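Local coordinates for nitrite transporter NirC (Salmonella enterica subsp. enterica serovar Typhimurium, PDB 4FC4), which carries nitrite across the cytoplasmic membrane in both directions, as a pentameric channel of the formate/nitrite transporter family, at residues L40-I45 / F205-F210; G66-L71 / W185-F190; G90-T95 / M241-W246. One frame throughout, in Å; residues are numbered along the deposited sequence.

Contact 1 (L40-I45 / F205-F210)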
loop_
_atom_site.group_PDB
_atom_site.type_symbol
_atom_site.label_atom_id
_atom_site.label_comp_id
_atom_site.label_asym_id
_atom_site.label_seq_id
_atom_site.Cartn_x
_atom_site.Cartn_y
_atom_site.Cartn_z
ATOM N N LEU B 40 -14.398 -10.921 13.952
ATOM C CA LEU B 40 -13.210 -11.534 13.440
ATOM C C LEU B 40 -12.134 -10.433 13.391
ATOM O O LEU B 40 -10.951 -10.704 13.638
ATOM C CB LEU B 40 -13.465 -12.167 12.042
ATOM C CG LEU B 40 -14.349 -13.466 11.953
ATOM C CD1 LEU B 40 -14.812 -13.705 10.537
ATOM C CD2 LEU B 40 -13.572 -14.715 12.436
ATOM N N GLY B 41 -12.535 -9.191 13.114
ATOM C CA GLY B 41 -11.651 -8.044 13.304
ATOM C C GLY B 41 -11.136 -7.819 14.733
ATOM O O GLY B 41 -9.942 -7.542 14.952
ATOM N N ILE B 42 -12.027 -7.923 15.721
ATOM C CA ILE B 42 -11.649 -7.684 17.092
ATOM C C ILE B 42 -10.673 -8.788 17.573
ATOM O O ILE B 42 -9.722 -8.515 18.308
ATOM C CB ILE B 42 -12.871 -7.728 18.046
ATOM C CG1 ILE B 42 -13.647 -6.411 18.023
ATOM C CG2 ILE B 42 -12.352 -8.012 19.472
ATOM C CD1 ILE B 42 -12.932 -5.197 18.665
ATOM N N ILE B 43 -10.918 -10.041 17.187
ATOM C CA ILE B 43 -10.036 -11.113 17.602
ATOM C C ILE B 43 -8.648 -10.792 17.032
ATOM O O ILE B 43 -7.648 -10.889 17.766
ATOM C CB ILE B 43 -10.526 -12.514 17.157
ATOM C CG1 ILE B 43 -11.876 -12.849 17.837
ATOM C CG2 ILE B 43 -9.452 -13.549 17.521
ATOM C CD1 ILE B 43 -12.655 -14.000 17.246
ATOM N N LEU B 44 -8.599 -10.324 15.772
ATOM C CA LEU B 44 -7.313 -10.082 15.107
ATOM C C LEU B 44 -6.514 -9.058 15.918
ATOM O O LEU B 44 -5.350 -9.273 16.277
ATOM C CB LEU B 44 -7.494 -9.596 13.661
ATOM C CG LEU B 44 -6.218 -9.004 13.007
ATOM C CD1 LEU B 44 -5.016 -9.961 13.110
ATOM C CD2 LEU B 44 -6.505 -8.704 11.533
ATOM N N ILE B 45 -7.152 -7.950 16.259
ATOM C CA ILE B 45 -6.344 -6.831 16.767
ATOM C C ILE B 45 -6.033 -7.044 18.240
ATOM O O ILE B 45 -5.004 -6.644 18.701
ATOM C CB ILE B 45 -7.003 -5.462 16.529
ATOM C CG1 ILE B 45 -8.338 -5.376 17.304
ATOM C CG2 ILE B 45 -7.185 -5.193 15.032
ATOM C CD1 ILE B 45 -8.825 -3.941 17.476
ATOM N N PHE B 205 -16.802 -7.952 24.712
ATOM C CA PHE B 205 -17.447 -8.292 25.951
ATOM C C PHE B 205 -17.701 -9.768 26.076
ATOM O O PHE B 205 -17.617 -10.309 27.184
ATOM C CB PHE B 205 -18.702 -7.467 26.197
ATOM C CG PHE B 205 -18.423 -5.997 26.460
ATOM C CD1 PHE B 205 -17.353 -5.605 27.221
ATOM C CD2 PHE B 205 -19.230 -5.004 25.920
ATOM C CE1 PHE B 205 -17.092 -4.257 27.447
ATOM C CE2 PHE B 205 -18.981 -3.654 26.151
ATOM C CZ PHE B 205 -17.905 -3.280 26.914
ATOM N N ALA B 206 -17.939 -10.444 24.941
ATOM C CA ALA B 206 -18.334 -11.852 24.980
ATOM C C ALA B 206 -17.051 -12.688 25.208
ATOM O O ALA B 206 -17.013 -13.627 26.050
ATOM C CB ALA B 206 -19.119 -12.239 23.720
ATOM N N LEU B 207 -15.995 -12.299 24.512
ATOM C CA LEU B 207 -14.675 -12.889 24.681
ATOM C C LEU B 207 -14.168 -12.816 26.129
ATOM O O LEU B 207 -13.705 -13.808 26.685
ATOM C CB LEU B 207 -13.686 -12.142 23.786
ATOM C CG LEU B 207 -13.756 -12.401 22.287
ATOM C CD1 LEU B 207 -12.744 -11.492 21.622
ATOM C CD2 LEU B 207 -13.522 -13.886 21.950
ATOM N N SER B 208 -14.233 -11.643 26.751
ATOM C CA SER B 208 -13.858 -11.583 28.138
ATOM C C SER B 208 -14.816 -12.427 28.998
ATOM O O SER B 208 -14.380 -13.138 29.938
ATOM C CB SER B 208 -13.754 -10.146 28.644
ATOM O OG SER B 208 -13.320 -10.197 29.991
ATOM N N TRP B 209 -16.107 -12.389 28.670
ATOM C CA TRP B 209 -17.107 -13.146 29.452
ATOM C C TRP B 209 -16.829 -14.625 29.447
ATOM O O TRP B 209 -16.936 -15.285 30.497
ATOM C CB TRP B 209 -18.537 -12.867 28.975
ATOM C CG TRP B 209 -19.577 -13.454 29.898
ATOM C CD1 TRP B 209 -20.446 -14.511 29.635
ATOM C CD2 TRP B 209 -19.880 -13.049 31.289
ATOM N NE1 TRP B 209 -21.248 -14.783 30.725
ATOM C CE2 TRP B 209 -20.969 -13.950 31.752
ATOM C CE3 TRP B 209 -19.389 -12.070 32.164
ATOM C CZ2 TRP B 209 -21.522 -13.851 33.033
ATOM C CZ3 TRP B 209 -19.961 -11.979 33.452
ATOM C CH2 TRP B 209 -21.003 -12.854 33.870
ATOM N N PHE B 210 -16.461 -15.164 28.271
ATOM C CA PHE B 210 -16.212 -16.602 28.155
ATOM C C PHE B 210 -14.812 -16.966 28.657
ATOM O O PHE B 210 -14.429 -18.109 28.631
ATOM C CB PHE B 210 -16.385 -17.117 26.710
ATOM C CG PHE B 210 -17.755 -16.868 26.106
ATOM C CD1 PHE B 210 -18.933 -17.065 26.858
ATOM C CD2 PHE B 210 -17.865 -16.462 24.759
ATOM C CE1 PHE B 210 -20.178 -16.808 26.296
ATOM C CE2 PHE B 210 -19.102 -16.230 24.182
ATOM C CZ PHE B 210 -20.269 -16.405 24.946
#

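Contact 2 (G66-L71 / W185-F190)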
loop_
_atom_site.group_PDB
_atom_site.type_symbol
_atom_site.label_atom_id
_atom_site.label_comp_id
_atom_site.label_asym_id
_atom_site.label_seq_id
_atom_site.Cartn_x
_atom_site.Cartn_y
_atom_site.Cartn_z
ATOM N N GLY B 66 -8.936 -2.587 10.062
ATOM C CA GLY B 66 -9.623 -2.375 8.763
ATOM C C GLY B 66 -10.501 -3.526 8.215
ATOM O O GLY B 66 -11.544 -3.299 7.592
ATOM N N ILE B 67 -10.051 -4.763 8.396
ATOM C CA ILE B 67 -10.790 -5.918 7.904
ATOM C C ILE B 67 -12.248 -5.875 8.391
ATOM O O ILE B 67 -13.163 -6.287 7.663
ATOM C CB ILE B 67 -10.063 -7.238 8.272
ATOM C CG1 ILE B 67 -10.896 -8.457 7.848
ATOM C CG2 ILE B 67 -9.760 -7.236 9.754
ATOM C CD1 ILE B 67 -10.129 -9.734 7.751
ATOM N N ALA B 68 -12.478 -5.335 9.585
ATOM C CA ALA B 68 -13.816 -5.447 10.210
ATOM C C ALA B 68 -14.891 -4.827 9.317
ATOM O O ALA B 68 -15.867 -5.469 8.982
ATOM C CB ALA B 68 -13.863 -4.797 11.624
ATOM N N LEU B 69 -14.705 -3.570 8.923
ATOM C CA LEU B 69 -15.709 -2.897 8.104
ATOM C C LEU B 69 -15.576 -3.261 6.645
ATOM O O LEU B 69 -16.577 -3.207 5.906
ATOM C CB LEU B 69 -15.676 -1.406 8.318
ATOM C CG LEU B 69 -16.884 -0.662 7.773
ATOM C CD1 LEU B 69 -18.209 -0.998 8.494
ATOM C CD2 LEU B 69 -16.521 0.824 7.865
ATOM N N THR B 70 -14.368 -3.650 6.240
ATOM C CA THR B 70 -14.169 -4.186 4.906
ATOM C C THR B 70 -15.053 -5.406 4.641
ATOM O O THR B 70 -15.732 -5.438 3.611
ATOM C CB THR B 70 -12.718 -4.561 4.651
ATOM O OG1 THR B 70 -11.879 -3.411 4.887
ATOM C CG2 THR B 70 -12.569 -5.089 3.251
ATOM N N LEU B 71 -15.065 -6.374 5.566
ATOM C CA LEU B 71 -15.994 -7.506 5.524
ATOM C C LEU B 71 -17.423 -7.031 5.465
ATOM O O LEU B 71 -18.150 -7.397 4.587
ATOM C CB LEU B 71 -15.791 -8.466 6.729
ATOM C CG LEU B 71 -14.438 -9.228 6.818
ATOM C CD1 LEU B 71 -14.363 -10.103 8.065
ATOM C CD2 LEU B 71 -14.125 -10.030 5.544
ATOM N N TRP B 185 -8.596 3.971 6.786
ATOM C CA TRP B 185 -8.231 5.221 7.424
ATOM C C TRP B 185 -9.099 5.439 8.599
ATOM O O TRP B 185 -8.613 5.837 9.670
ATOM C CB TRP B 185 -8.392 6.420 6.510
ATOM C CG TRP B 185 -7.205 6.768 5.695
ATOM C CD1 TRP B 185 -7.094 6.764 4.295
ATOM C CD2 TRP B 185 -5.905 7.204 6.181
ATOM N NE1 TRP B 185 -5.860 7.165 3.885
ATOM C CE2 TRP B 185 -5.078 7.448 4.972
ATOM C CE3 TRP B 185 -5.337 7.387 7.452
ATOM C CZ2 TRP B 185 -3.720 7.834 5.065
ATOM C CZ3 TRP B 185 -3.993 7.807 7.539
ATOM C CH2 TRP B 185 -3.195 8.026 6.369
ATOM N N CYS B 186 -10.391 5.177 8.440
ATOM C CA CYS B 186 -11.334 5.569 9.504
ATOM C C CYS B 186 -11.246 4.662 10.700
ATOM O O CYS B 186 -11.412 5.104 11.826
ATOM C CB CYS B 186 -12.770 5.555 8.985
ATOM S SG CYS B 186 -13.033 6.914 7.874
ATOM N N LEU B 187 -11.035 3.372 10.436
ATOM C CA LEU B 187 -10.832 2.421 11.520
ATOM C C LEU B 187 -9.449 2.608 12.216
ATOM O O LEU B 187 -9.402 2.537 13.427
ATOM C CB LEU B 187 -11.091 0.993 11.017
ATOM C CG LEU B 187 -12.582 0.624 11.018
ATOM C CD1 LEU B 187 -13.450 1.661 10.278
ATOM C CD2 LEU B 187 -12.734 -0.787 10.436
ATOM N N LEU B 188 -8.347 2.880 11.487
ATOM C CA LEU B 188 -7.126 3.424 12.171
ATOM C C LEU B 188 -7.491 4.515 13.203
ATOM O O LEU B 188 -7.090 4.482 14.380
ATOM C CB LEU B 188 -6.130 3.976 11.159
ATOM C CG LEU B 188 -4.850 4.658 11.666
ATOM C CD1 LEU B 188 -4.047 3.768 12.620
ATOM C CD2 LEU B 188 -3.972 4.997 10.487
ATOM N N ALA B 189 -8.298 5.470 12.743
ATOM C CA ALA B 189 -8.544 6.678 13.478
ATOM C C ALA B 189 -9.441 6.372 14.708
ATOM O O ALA B 189 -9.127 6.853 15.795
ATOM C CB ALA B 189 -9.206 7.750 12.587
ATOM N N PHE B 190 -10.524 5.620 14.564
ATOM C CA PHE B 190 -11.380 5.453 15.738
ATOM C C PHE B 190 -10.744 4.572 16.802
ATOM O O PHE B 190 -10.801 4.895 17.990
ATOM C CB PHE B 190 -12.824 5.102 15.372
ATOM C CG PHE B 190 -13.215 3.673 15.650
ATOM C CD1 PHE B 190 -13.329 3.180 16.981
ATOM C CD2 PHE B 190 -13.546 2.815 14.590
ATOM C CE1 PHE B 190 -13.672 1.850 17.210
ATOM C CE2 PHE B 190 -13.923 1.516 14.845
ATOM C CZ PHE B 190 -13.972 1.023 16.141
#

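Contact 3 (G90-T95 / M241-W246)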
loop_
_atom_site.group_PDB
_atom_site.type_symbol
_atom_site.label_atom_id
_atom_site.label_comp_id
_atom_site.label_asym_id
_atom_site.label_seq_id
_atom_site.Cartn_x
_atom_site.Cartn_y
_atom_site.Cartn_z
ATOM N N GLY B 90 -33.111 7.866 4.850
ATOM C CA GLY B 90 -34.372 7.273 4.336
ATOM C C GLY B 90 -35.627 7.992 4.825
ATOM O O GLY B 90 -36.524 8.322 4.014
ATOM N N VAL B 91 -35.687 8.279 6.130
ATOM C CA VAL B 91 -36.840 9.047 6.675
ATOM C C VAL B 91 -36.870 10.433 6.031
ATOM O O VAL B 91 -37.914 10.880 5.559
ATOM C CB VAL B 91 -36.816 9.127 8.236
ATOM C CG1 VAL B 91 -37.900 10.049 8.766
ATOM C CG2 VAL B 91 -36.940 7.725 8.856
ATOM N N LYS B 92 -35.713 11.088 5.973
ATOM C CA LYS B 92 -35.609 12.435 5.401
ATOM C C LYS B 92 -35.999 12.479 3.896
ATOM O O LYS B 92 -36.716 13.373 3.452
ATOM C CB LYS B 92 -34.201 13.022 5.681
ATOM C CG LYS B 92 -34.069 13.729 7.044
ATOM C CD LYS B 92 -34.646 15.146 6.947
ATOM C CE LYS B 92 -35.208 15.668 8.257
ATOM N NZ LYS B 92 -36.528 16.269 8.003
ATOM N N ALA B 93 -35.582 11.482 3.114
ATOM C CA ALA B 93 -35.933 11.423 1.690
ATOM C C ALA B 93 -37.372 10.991 1.431
ATOM O O ALA B 93 -37.887 11.171 0.332
ATOM C CB ALA B 93 -35.000 10.478 0.975
ATOM N N GLY B 94 -38.022 10.419 2.436
ATOM C CA GLY B 94 -39.401 9.935 2.294
ATOM C C GLY B 94 -39.482 8.492 1.819
ATOM O O GLY B 94 -40.551 8.020 1.559
ATOM N N THR B 95 -38.359 7.769 1.715
ATOM C CA THR B 95 -38.425 6.359 1.260
ATOM C C THR B 95 -38.896 5.338 2.326
ATOM O O THR B 95 -39.365 4.242 1.995
ATOM C CB THR B 95 -37.112 5.881 0.633
ATOM O OG1 THR B 95 -36.118 5.836 1.648
ATOM C CG2 THR B 95 -36.669 6.776 -0.541
ATOM N N MET B 241 -23.991 12.830 10.605
ATOM C CA MET B 241 -23.881 12.341 9.241
ATOM C C MET B 241 -25.207 12.452 8.509
ATOM O O MET B 241 -25.303 13.183 7.520
ATOM C CB MET B 241 -23.247 10.936 9.148
ATOM C CG MET B 241 -21.766 10.895 9.518
ATOM S SD MET B 241 -20.682 11.698 8.336
ATOM C CE MET B 241 -20.843 10.565 6.942
ATOM N N GLY B 242 -26.235 11.781 9.000
ATOM C CA GLY B 242 -27.550 11.842 8.350
ATOM C C GLY B 242 -28.053 13.262 8.192
ATOM O O GLY B 242 -28.282 13.770 7.058
ATOM N N LEU B 243 -28.230 13.927 9.323
ATOM C CA LEU B 243 -28.820 15.244 9.282
ATOM C C LEU B 243 -27.793 16.244 8.788
ATOM O O LEU B 243 -28.132 17.135 8.039
ATOM C CB LEU B 243 -29.380 15.620 10.643
ATOM C CG LEU B 243 -30.889 15.642 10.806
ATOM C CD1 LEU B 243 -31.553 14.448 10.148
ATOM C CD2 LEU B 243 -31.275 15.775 12.281
ATOM N N GLY B 244 -26.530 16.062 9.178
ATOM C CA GLY B 244 -25.425 16.877 8.630
ATOM C C GLY B 244 -25.437 16.999 7.113
ATOM O O GLY B 244 -25.522 18.097 6.560
ATOM N N TYR B 245 -25.392 15.862 6.433
ATOM C CA TYR B 245 -25.313 15.900 4.966
ATOM C C TYR B 245 -26.619 16.293 4.287
ATOM O O TYR B 245 -26.614 16.975 3.251
ATOM C CB TYR B 245 -24.695 14.641 4.388
ATOM C CG TYR B 245 -23.164 14.703 4.421
ATOM C CD1 TYR B 245 -22.486 15.544 3.545
ATOM C CD2 TYR B 245 -22.411 13.893 5.281
ATOM C CE1 TYR B 245 -21.099 15.620 3.514
ATOM C CE2 TYR B 245 -20.990 13.944 5.248
ATOM C CZ TYR B 245 -20.358 14.838 4.371
ATOM O OH TYR B 245 -19.013 14.986 4.294
ATOM N N TRP B 246 -27.730 15.925 4.916
ATOM C CA TRP B 246 -29.035 16.429 4.501
ATOM C C TRP B 246 -29.077 17.941 4.434
ATOM O O TRP B 246 -29.430 18.486 3.412
ATOM C CB TRP B 246 -30.164 15.885 5.368
ATOM C CG TRP B 246 -31.506 16.312 4.831
ATOM C CD1 TRP B 246 -32.300 17.386 5.262
ATOM C CD2 TRP B 246 -32.248 15.711 3.704
ATOM N NE1 TRP B 246 -33.435 17.468 4.515
ATOM C CE2 TRP B 246 -33.467 16.499 3.554
ATOM C CE3 TRP B 246 -32.025 14.636 2.840
ATOM C CZ2 TRP B 246 -34.427 16.198 2.583
ATOM C CZ3 TRP B 246 -32.992 14.350 1.849
ATOM C CH2 TRP B 246 -34.176 15.112 1.734
#

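Contact 1 (L40-I45 / F205-F210)
Leu207 reaches from helix 198-209 toward helix 24-51 and sets one methyl, CD1, between two neighbouring isoleucines. The same carbon lies 4.1 Å from Ile42 CG2 and 4.1 Å from Ile43 CG1, so two consecutive residues of one turn share a single methyl. Leu207 gets there because its CG stands anti to the carbonyl carbon (chi1 -74°) and its chain then runs on extended. The two isoleucines receive it differently. Ile42 offers its branch methyl and meets the leucine at a slant, whereas Ile43 uses the first methylene of its longer arm and lies roughly perpendicular to it.

The backbones stay well apart, with 8.6 Å between Ile43 CA and Leu207 CA, and the contact is purely apolar, without a hydrogen bond across it. Tyr123 of helix 98-125 touches both Ile43 and Leu207, adding a third helix to the cluster. Ile43 also packs on Tyr195 of a neighbouring subunit, so this small junction lies close to the pentamer interface. Buried leucine-isoleucine packing between membrane helices like this belongs to the all-helical, aquaporin-like FNT fold, here joining helix 24-51 to the second half of the interrupted helix 177-192/198-209.

Contact 2 (G66-L71 / W185-F190)
Leu187 swings its CG anti to the carbonyl carbon (chi1 -83°), which aims its fork at the chain around Gly66, while Leu69 sends its own CG anti to the backbone N (chi1 -166°) and turns a flank to meet it. The two leucines cross at about a right angle, and each branch of Leu187 has its own job. CD2 presses on the root of Leu69, 3.7 Å from Leu69 CB and equally near the backbone Leu69 N. CD1 takes the outer end, 4.0 Å from Leu69 CD2. The tip of one side chain is thus seated on the base of the other as well as on its tip.

The backbones are closest at Gly66, whose CA is 5.7 Å from Leu187 CA. Leu187 CD2 lies against the glycine backbone itself, 3.9 Å from Gly66 CA. Ala68 CB closes the same methyl in from a little further off.

The carbonyl of Gly66 is busy within its own segment. It accepts from Thr70 N at 3.2 Å and from the hydroxyl Thr70 OG1 at 2.7 Å, the latter standing well above the carbonyl plane. This double hold ties the threonine hydroxyl back to the first turn.

Around the pair, Leu69 also packs on Ala167 of helix 150-172, and Leu187 on Phe65. Helix 67-75 follows a break after helix 57-63, and such interrupted helices are a hallmark of FNT channels. Across the contact itself no polar group pairs: the leucine methyls lie against carbon and against backbone atoms of the other segment, without a hydrogen bond, while the polar Gly66 O is bonded locally to Thr70, which implies a join held by close fit and dispersion.

Contact 3 (G90-T95 / M241-W246)
Leu243 is the first residue of 241-246 to meet the other helix. It sits at the end of a wider, pi-type turn, and although its CB does not face helix 80-93, its fork bends over until CD1 lies 4.1 Å from Lys92 CG, the two side chains crossing at about a right angle. Leu243 also rests on Thr88, one turn earlier on that helix.

Tyr245 faces the other way, into the assembly: its hydroxyl is hydrogen-bonded to two groups of a neighbouring subunit, Tyr37 OH and Gly76 O, and its ring stacks with Trp169 of its own chain. Trp246 then turns back. With CG anti to the backbone N (chi1 -174°) the indole extends to helix 80-93 and lies against Lys92.

The lysine arches over one face of that indole. Its CB stands 3.8 Å above the ring plane, and a bend at chi2 (-80°) brings CD down again over the five-membered ring, 3.6 Å from its centroid and 13° off the normal, a CH-pi contact. CG, at the crest of the arch, is the atom left to Leu243. Over the outer end of the six-membered ring, on the same face, Lys92 O stands 3.5 Å from Trp246 CH2, and Ala93 CB comes within 4.4 Å of Trp246 CZ3.

Just beyond, Gly94 ends the helix in a Schellman motif, and Ile6 of helix 3-22 also packs on Trp246. The lysine serves here through its methylenes: next to the carbonyl they supply most of the cover on that face of the indole, by dispersion and CH-pi contact, while the ammonium takes no part across this surface contact, consistent with a charge left toward the surroundings of the protein.

How the contacts relate
Contacts 1 and 2 are buried and adjoin directly: Leu44 CD2 and Ile67 CG2 meet at 4.0 Å, and Gly41 packs on Ile67 and Ala68. They use the two halves of one interrupted helix, 177-192 and 198-209, and both border the second subunit. Contact 3 lies at the surface, its centre about 33 Å from that of contact 1 and on the opposite side of the chain's centre; like contact 2 it borders the third subunit. The chemistry follows the place: aliphatic branches inside, meeting each other in contact 1 and also the backbone at Gly66 and Leu69 in contact 2, against a lysine chain on an indole where the fold reaches its surface.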